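Local coordinates for putative cytochrome P450 154A1 (Streptomyces coelicolor, PDB 1ODO), which is a haem protein of the cytochrome P450 family whose haem iron is coordinated here by 4-phenyl-1H-imidazole, at residues A[103-108]-A[154-159]; A[212-217]-A[234-239]. All coordinates share one frame; numbering follows the deposited sequence.

How the interactions relate
Two small apolar contacts illustrate how helices and loops pack beside the haem in a P450 fold. Along the chain, the loop 103-108 between helices 92-100 and 108-131 comes first, and interaction 1 closes when helix 147-157 returns to it after 45 mostly helical residues. Only then does interaction 2 open, on helix 210-218, to be closed 16 residues later by helix 229-244. The two therefore follow in series, neither nesting nor crossing, yet in space they touch. M157 of segment 154-159 lays its CE against L236 and M239 of segment 234-239, and F106 also meets M239. Residues of interaction 1 thus pack against the helix that carries one side of interaction 2.

Interaction 1: residues A[103-108]-A[154-159]; sequences APAFSA and GHLMGV
A105 and F106 meet L156 in a chiefly apolar contact, a compact example of a loop packing onto a helix end. The loop enters through a 3-10 turn over 103-105, closed by the bond from F106 N to A103 O at 2.7 Å. At the end of that turn A105 points its methyl at the helix, and CB stops 4.3 Å from CD2 of L156. F106 follows, and its reach comes from the ring: CG lies anti to the carbonyl carbon (chi1 -59°), which swings CE2 and CZ toward the helix. There CD1 of L156 sits obliquely to the ring, 3.8 Å from F106 CE2 and nearly as close to CZ, while the two side chains cross at about a right angle. The forked end of L156 is thereby shared: CD1 lies nearer the phenyl ring, and CD2 faces the A105 methyl while also brushing F106 CZ; M114, M210 and L359 add further apolar contacts around the leucine. Next in the loop, S107 takes the N-cap position of helix 108-131, with OG accepting the N-H of R110. Across the contact, G158 ends helix 147-157 with positive phi. Since F106 also touches the haem, the arrangement belongs to the wall of the P450 haem pocket, where a loop phenylalanine touches both the porphyrin and a leucine of helix 147-157.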
loop_
_atom_site.group_PDB
_atom_site.type_symbol
_atom_site.label_atom_id
_atom_site.label_comp_id
_atom_site.label_asym_id
_atom_site.label_seq_id
_atom_site.Cartn_x
_atom_site.Cartn_y
_atom_site.Cartn_z
ATOM N N ALA A 103 -1.947 1.713 -16.970
ATOM C CA ALA A 103 -2.902 2.783 -16.675
ATOM C C ALA A 103 -4.343 2.596 -17.163
ATOM O O ALA A 103 -5.289 2.792 -16.397
ATOM C CB ALA A 103 -2.357 4.111 -17.195
ATOM N N PRO A 104 -4.530 2.219 -18.441
ATOM C CA PRO A 104 -5.878 2.026 -18.988
ATOM C C PRO A 104 -6.845 1.247 -18.104
ATOM O O PRO A 104 -8.019 1.597 -18.007
ATOM C CB PRO A 104 -5.608 1.320 -20.314
ATOM C CG PRO A 104 -4.322 1.941 -20.746
ATOM C CD PRO A 104 -3.511 1.923 -19.464
ATOM N N ALA A 105 -6.352 0.199 -17.455
ATOM C CA ALA A 105 -7.192 -0.615 -16.589
ATOM C C ALA A 105 -7.622 0.105 -15.315
ATOM O O ALA A 105 -8.472 -0.396 -14.577
ATOM C CB ALA A 105 -6.472 -1.912 -16.235
ATOM N N PHE A 106 -7.048 1.276 -15.059
ATOM C CA PHE A 106 -7.397 2.029 -13.861
ATOM C C PHE A 106 -7.916 3.431 -14.140
ATOM O O PHE A 106 -7.894 4.294 -13.262
ATOM C CB PHE A 106 -6.195 2.101 -12.919
ATOM C CG PHE A 106 -5.695 0.759 -12.485
ATOM C CD1 PHE A 106 -4.852 0.018 -13.303
ATOM C CD2 PHE A 106 -6.101 0.213 -11.273
ATOM C CE1 PHE A 106 -4.422 -1.247 -12.922
ATOM C CE2 PHE A 106 -5.678 -1.052 -10.882
ATOM C CZ PHE A 106 -4.838 -1.785 -11.706
ATOM N N SER A 107 -8.384 3.662 -15.360
ATOM C CA SER A 107 -8.907 4.972 -15.723
ATOM C C SER A 107 -10.196 5.204 -14.947
ATOM O O SER A 107 -10.757 4.270 -14.368
ATOM C CB SER A 107 -9.204 5.034 -17.218
ATOM O OG SER A 107 -10.281 4.176 -17.550
ATOM N N ALA A 108 -10.665 6.447 -14.947
ATOM C CA ALA A 108 -11.889 6.804 -14.244
ATOM C C ALA A 108 -13.057 6.008 -14.807
ATOM O O ALA A 108 -13.870 5.467 -14.057
ATOM C CB ALA A 108 -12.157 8.295 -14.383
ATOM N N GLY A 154 -8.061 -10.267 -8.729
ATOM C CA GLY A 154 -8.135 -11.512 -9.474
ATOM C C GLY A 154 -8.981 -11.335 -10.722
ATOM O O GLY A 154 -8.655 -11.853 -11.792
ATOM N N HIS A 155 -10.074 -10.594 -10.577
ATOM C CA HIS A 155 -10.984 -10.330 -11.682
ATOM C C HIS A 155 -10.331 -9.409 -12.706
ATOM O O HIS A 155 -10.384 -9.659 -13.909
ATOM C CB HIS A 155 -12.274 -9.702 -11.138
ATOM C CG HIS A 155 -13.177 -9.148 -12.195
ATOM N ND1 HIS A 155 -13.083 -7.850 -12.646
ATOM C CD2 HIS A 155 -14.191 -9.715 -12.888
ATOM C CE1 HIS A 155 -14.004 -7.640 -13.571
ATOM N NE2 HIS A 155 -14.689 -8.756 -13.736
ATOM N N LEU A 156 -9.690 -8.353 -12.220
ATOM C CA LEU A 156 -9.025 -7.393 -13.088
ATOM C C LEU A 156 -7.810 -7.976 -13.812
ATOM O O LEU A 156 -7.645 -7.780 -15.017
ATOM C CB LEU A 156 -8.612 -6.169 -12.264
ATOM C CG LEU A 156 -8.056 -4.934 -12.975
ATOM C CD1 LEU A 156 -8.147 -3.741 -12.031
ATOM C CD2 LEU A 156 -6.619 -5.172 -13.407
ATOM N N MET A 157 -6.959 -8.688 -13.082
ATOM C CA MET A 157 -5.769 -9.282 -13.687
ATOM C C MET A 157 -6.054 -10.617 -14.372
ATOM O O MET A 157 -5.247 -11.095 -15.168
ATOM C CB MET A 157 -4.673 -9.476 -12.631
ATOM C CG MET A 157 -4.147 -8.183 -12.008
ATOM S SD MET A 157 -3.439 -7.022 -13.205
ATOM C CE MET A 157 -1.887 -7.842 -13.618
ATOM N N GLY A 158 -7.196 -11.217 -14.056
ATOM C CA GLY A 158 -7.551 -12.490 -14.659
ATOM C C GLY A 158 -6.797 -13.665 -14.063
ATOM O O GLY A 158 -6.324 -14.547 -14.789
ATOM N N VAL A 159 -6.681 -13.679 -12.740
ATOM C CA VAL A 159 -5.980 -14.755 -12.050
ATOM C C VAL A 159 -6.925 -15.941 -11.869
ATOM O O VAL A 159 -7.971 -15.821 -11.228
ATOM C CB VAL A 159 -5.483 -14.299 -10.657
ATOM C CG1 VAL A 159 -4.716 -15.432 -9.979
ATOM C CG2 VAL A 159 -4.601 -13.074 -10.801
#

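Interaction 2: residues A[212-217]-A[234-239]; sequences SLLIAA and DTLLLM. With PIM (4-phenyl-1H-imidazole), chain C; HEM (protoporphyrin IX containing Fe), chain B.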
loop_
_atom_site.group_PDB
_atom_site.type_symbol
_atom_site.label_atom_id
_atom_site.label_comp_id
_atom_site.label_asym_id
_atom_site.label_seq_id
_atom_site.Cartn_x
_atom_site.Cartn_y
_atom_site.Cartn_z
ATOM N N SER A 212 -3.254 -10.939 -19.635
ATOM C CA SER A 212 -3.190 -11.322 -21.043
ATOM C C SER A 212 -2.656 -10.184 -21.914
ATOM O O SER A 212 -1.873 -10.417 -22.833
ATOM C CB SER A 212 -4.568 -11.762 -21.532
ATOM O OG SER A 212 -5.012 -12.895 -20.802
ATOM N N LEU A 213 -3.075 -8.954 -21.629
ATOM C CA LEU A 213 -2.605 -7.813 -22.414
ATOM C C LEU A 213 -1.099 -7.623 -22.255
ATOM O O LEU A 213 -0.398 -7.320 -23.224
ATOM C CB LEU A 213 -3.319 -6.525 -21.996
ATOM C CG LEU A 213 -4.719 -6.256 -22.553
ATOM C CD1 LEU A 213 -5.264 -4.972 -21.934
ATOM C CD2 LEU A 213 -4.657 -6.135 -24.078
ATOM N N LEU A 214 -0.606 -7.798 -21.030
ATOM C CA LEU A 214 0.821 -7.644 -20.760
ATOM C C LEU A 214 1.604 -8.735 -21.475
ATOM O O LEU A 214 2.658 -8.479 -22.049
ATOM C CB LEU A 214 1.089 -7.692 -19.252
ATOM C CG LEU A 214 0.538 -6.479 -18.490
ATOM C CD1 LEU A 214 0.638 -6.697 -16.987
ATOM C CD2 LEU A 214 1.309 -5.230 -18.906
ATOM N N ILE A 215 1.084 -9.957 -21.447
ATOM C CA ILE A 215 1.760 -11.063 -22.111
ATOM C C ILE A 215 1.828 -10.742 -23.605
ATOM O O ILE A 215 2.857 -10.941 -24.251
ATOM C CB ILE A 215 1.004 -12.395 -21.881
ATOM C CG1 ILE A 215 1.165 -12.826 -20.418
ATOM C CG2 ILE A 215 1.534 -13.473 -22.815
ATOM C CD1 ILE A 215 0.345 -14.040 -20.026
ATOM N N ALA A 216 0.732 -10.218 -24.141
ATOM C CA ALA A 216 0.671 -9.867 -25.556
ATOM C C ALA A 216 1.742 -8.835 -25.898
ATOM O O ALA A 216 2.367 -8.906 -26.954
ATOM C CB ALA A 216 -0.709 -9.317 -25.900
ATOM N N ALA A 217 1.948 -7.876 -25.000
ATOM C CA ALA A 217 2.944 -6.834 -25.215
ATOM C C ALA A 217 4.357 -7.409 -25.181
ATOM O O ALA A 217 5.252 -6.920 -25.868
ATOM C CB ALA A 217 2.798 -5.745 -24.160
ATOM N N ASP A 234 7.975 -8.739 -13.608
ATOM C CA ASP A 234 8.086 -7.738 -12.551
ATOM C C ASP A 234 6.868 -6.820 -12.489
ATOM O O ASP A 234 6.501 -6.339 -11.417
ATOM C CB ASP A 234 9.375 -6.927 -12.722
ATOM C CG ASP A 234 10.611 -7.720 -12.333
ATOM O OD1 ASP A 234 10.463 -8.899 -11.933
ATOM O OD2 ASP A 234 11.730 -7.171 -12.418
ATOM N N THR A 235 6.239 -6.564 -13.632
ATOM C CA THR A 235 5.060 -5.707 -13.641
ATOM C C THR A 235 3.924 -6.526 -13.025
ATOM O O THR A 235 3.099 -6.005 -12.274
ATOM C CB THR A 235 4.684 -5.269 -15.064
ATOM O OG1 THR A 235 5.717 -4.420 -15.579
ATOM C CG2 THR A 235 3.361 -4.505 -15.062
ATOM N N LEU A 236 3.892 -7.822 -13.330
ATOM C CA LEU A 236 2.846 -8.676 -12.774
ATOM C C LEU A 236 3.046 -8.793 -11.265
ATOM O O LEU A 236 2.083 -8.811 -10.505
ATOM C CB LEU A 236 2.884 -10.067 -13.412
ATOM C CG LEU A 236 2.393 -10.122 -14.860
ATOM C CD1 LEU A 236 2.508 -11.551 -15.380
ATOM C CD2 LEU A 236 0.948 -9.645 -14.932
ATOM N N LEU A 237 4.300 -8.870 -10.836
ATOM C CA LEU A 237 4.611 -8.982 -9.413
ATOM C C LEU A 237 4.045 -7.758 -8.697
ATOM O O LEU A 237 3.394 -7.874 -7.657
ATOM C CB LEU A 237 6.131 -9.064 -9.210
ATOM C CG LEU A 237 6.654 -9.276 -7.782
ATOM C CD1 LEU A 237 8.040 -9.892 -7.837
ATOM C CD2 LEU A 237 6.675 -7.958 -7.017
ATOM N N LEU A 238 4.295 -6.588 -9.272
ATOM C CA LEU A 238 3.822 -5.329 -8.710
ATOM C C LEU A 238 2.301 -5.264 -8.610
ATOM O O LEU A 238 1.748 -4.955 -7.553
ATOM C CB LEU A 238 4.313 -4.160 -9.575
ATOM C CG LEU A 238 3.703 -2.778 -9.308
ATOM C CD1 LEU A 238 4.032 -2.316 -7.890
ATOM C CD2 LEU A 238 4.259 -1.781 -10.319
ATOM N N MET A 239 1.622 -5.555 -9.714
ATOM C CA MET A 239 0.165 -5.513 -9.731
ATOM C C MET A 239 -0.492 -6.527 -8.804
ATOM O O MET A 239 -1.463 -6.207 -8.121
ATOM C CB MET A 239 -0.349 -5.693 -11.159
ATOM C CG MET A 239 0.248 -4.694 -12.149
ATOM S SD MET A 239 0.079 -2.973 -11.611
ATOM C CE MET A 239 -1.686 -2.864 -11.527
HETATM N N1 PIM C . 1.347 -1.920 -2.983
HETATM C C2 PIM C . 0.316 -1.008 -3.137
HETATM N N3 PIM C . 0.635 -0.204 -4.021
HETATM C C4 PIM C . 1.832 -0.493 -4.501
HETATM C C5 PIM C . 2.302 -1.570 -3.864
HETATM C C6 PIM C . 3.598 -2.318 -4.020
HETATM C C7 PIM C . 3.620 -3.716 -3.704
HETATM C C8 PIM C . 4.863 -4.440 -3.852
HETATM C C9 PIM C . 6.010 -3.742 -4.303
HETATM C C10 PIM C . 5.977 -2.356 -4.614
HETATM C C11 PIM C . 4.736 -1.670 -4.457
HETATM C CHA HEM B . 2.343 2.898 -6.077
HETATM C CHB HEM B . -1.019 -0.114 -7.753
HETATM C CHC HEM B . -3.420 0.230 -3.578
HETATM C CHD HEM B . -0.044 3.215 -1.913
HETATM C C1A HEM B . 1.648 2.066 -6.920
HETATM C C2A HEM B . 2.032 1.701 -8.280
HETATM C C3A HEM B . 1.099 0.858 -8.746
HETATM C C4A HEM B . 0.102 0.673 -7.701
HETATM C CMA HEM B . 1.049 0.178 -10.125
HETATM C CAA HEM B . 3.296 2.221 -8.998
HETATM C CBA HEM B . 3.036 3.598 -9.634
HETATM C CGA HEM B . 4.225 4.222 -10.363
HETATM O O1A HEM B . 5.376 4.001 -9.844
HETATM O O2A HEM B . 4.008 4.888 -11.373
HETATM C C1B HEM B . -1.958 -0.294 -6.772
HETATM C C2B HEM B . -3.120 -1.156 -6.898
HETATM C C3B HEM B . -3.804 -1.063 -5.722
HETATM C C4B HEM B . -3.076 -0.152 -4.868
HETATM C CMB HEM B . -3.461 -1.995 -8.148
HETATM C CAB HEM B . -5.109 -1.767 -5.303
HETATM C CBB HEM B . -6.345 -1.354 -6.119
HETATM C C1C HEM B . -2.703 1.090 -2.759
HETATM C C2C HEM B . -3.105 1.452 -1.391
HETATM C C3C HEM B . -2.154 2.289 -0.918
HETATM C C4C HEM B . -1.178 2.451 -1.976
HETATM C CMC HEM B . -4.398 0.912 -0.703
HETATM C CAC HEM B . -2.010 2.993 0.457
HETATM C CBC HEM B . -3.254 3.697 1.011
HETATM C C1D HEM B . 0.904 3.395 -2.881
HETATM C C2D HEM B . 2.096 4.202 -2.755
HETATM C C3D HEM B . 2.775 4.108 -3.922
HETATM C C4D HEM B . 1.999 3.250 -4.787
HETATM C CMD HEM B . 2.485 4.994 -1.490
HETATM C CAD HEM B . 4.127 4.768 -4.237
HETATM C CBD HEM B . 4.161 6.290 -4.413
HETATM C CGD HEM B . 5.608 6.670 -4.644
HETATM O O1D HEM B . 6.213 7.278 -3.753
HETATM O O2D HEM B . 6.116 6.296 -5.727
HETATM N NA HEM B . 0.470 1.433 -6.602
HETATM N NB HEM B . -1.949 0.305 -5.517
HETATM N NC HEM B . -1.528 1.718 -3.092
HETATM N ND HEM B . 0.854 2.803 -4.140
HETATM FE FE HEM B . -0.534 1.585 -4.836
#
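L214 and L236 both turn CG away from the carbonyl carbon (chi1 -68° and -72°) and extend at chi2, sending their methyl ends across the interface between the two helices. The two leucine side chains slide past each other in opposite directions and meet through single branches, L214 CD1 lying 3.6 Å from L236 CD2. The same L214 methyl also reaches T235, whose CG2 stands 4.0 Å away. T235 divides its roles: the methyl serves this apolar seam, and OG1 hydrogen-bonds to E231 O one turn earlier in its own helix. One leucine thus bridges two consecutive residues of the facing helix, and the three side chains are buried.

Farther along 234-239, the helix turns other side chains to the haem and its bound 4-phenyl-1H-imidazole. L238 places CD1 3.6 Å from C11 of the ligand and CD2 3.8 Å from the haem methyl CMA. M239, bent at chi2 and chi3, brings SD to 3.6 Å from that same CMA and CE to 3.9 Å from CMB. The ligand's imidazole N3 coordinates the haem iron at 2.3 Å; L238 touches the phenyl ring, not this imidazole. Helix 229-244 is consequently lined with haem and ligand contacts on one side and with L214 on another. Around the pair, L236 also packs on I199 and M157, while D234 OD1 is hydrogen-bonded to Y192 OH. Helix 229-244 thus lies between helix 210-218 and the haem, with helices 181-204 and 147-157 also packed on it.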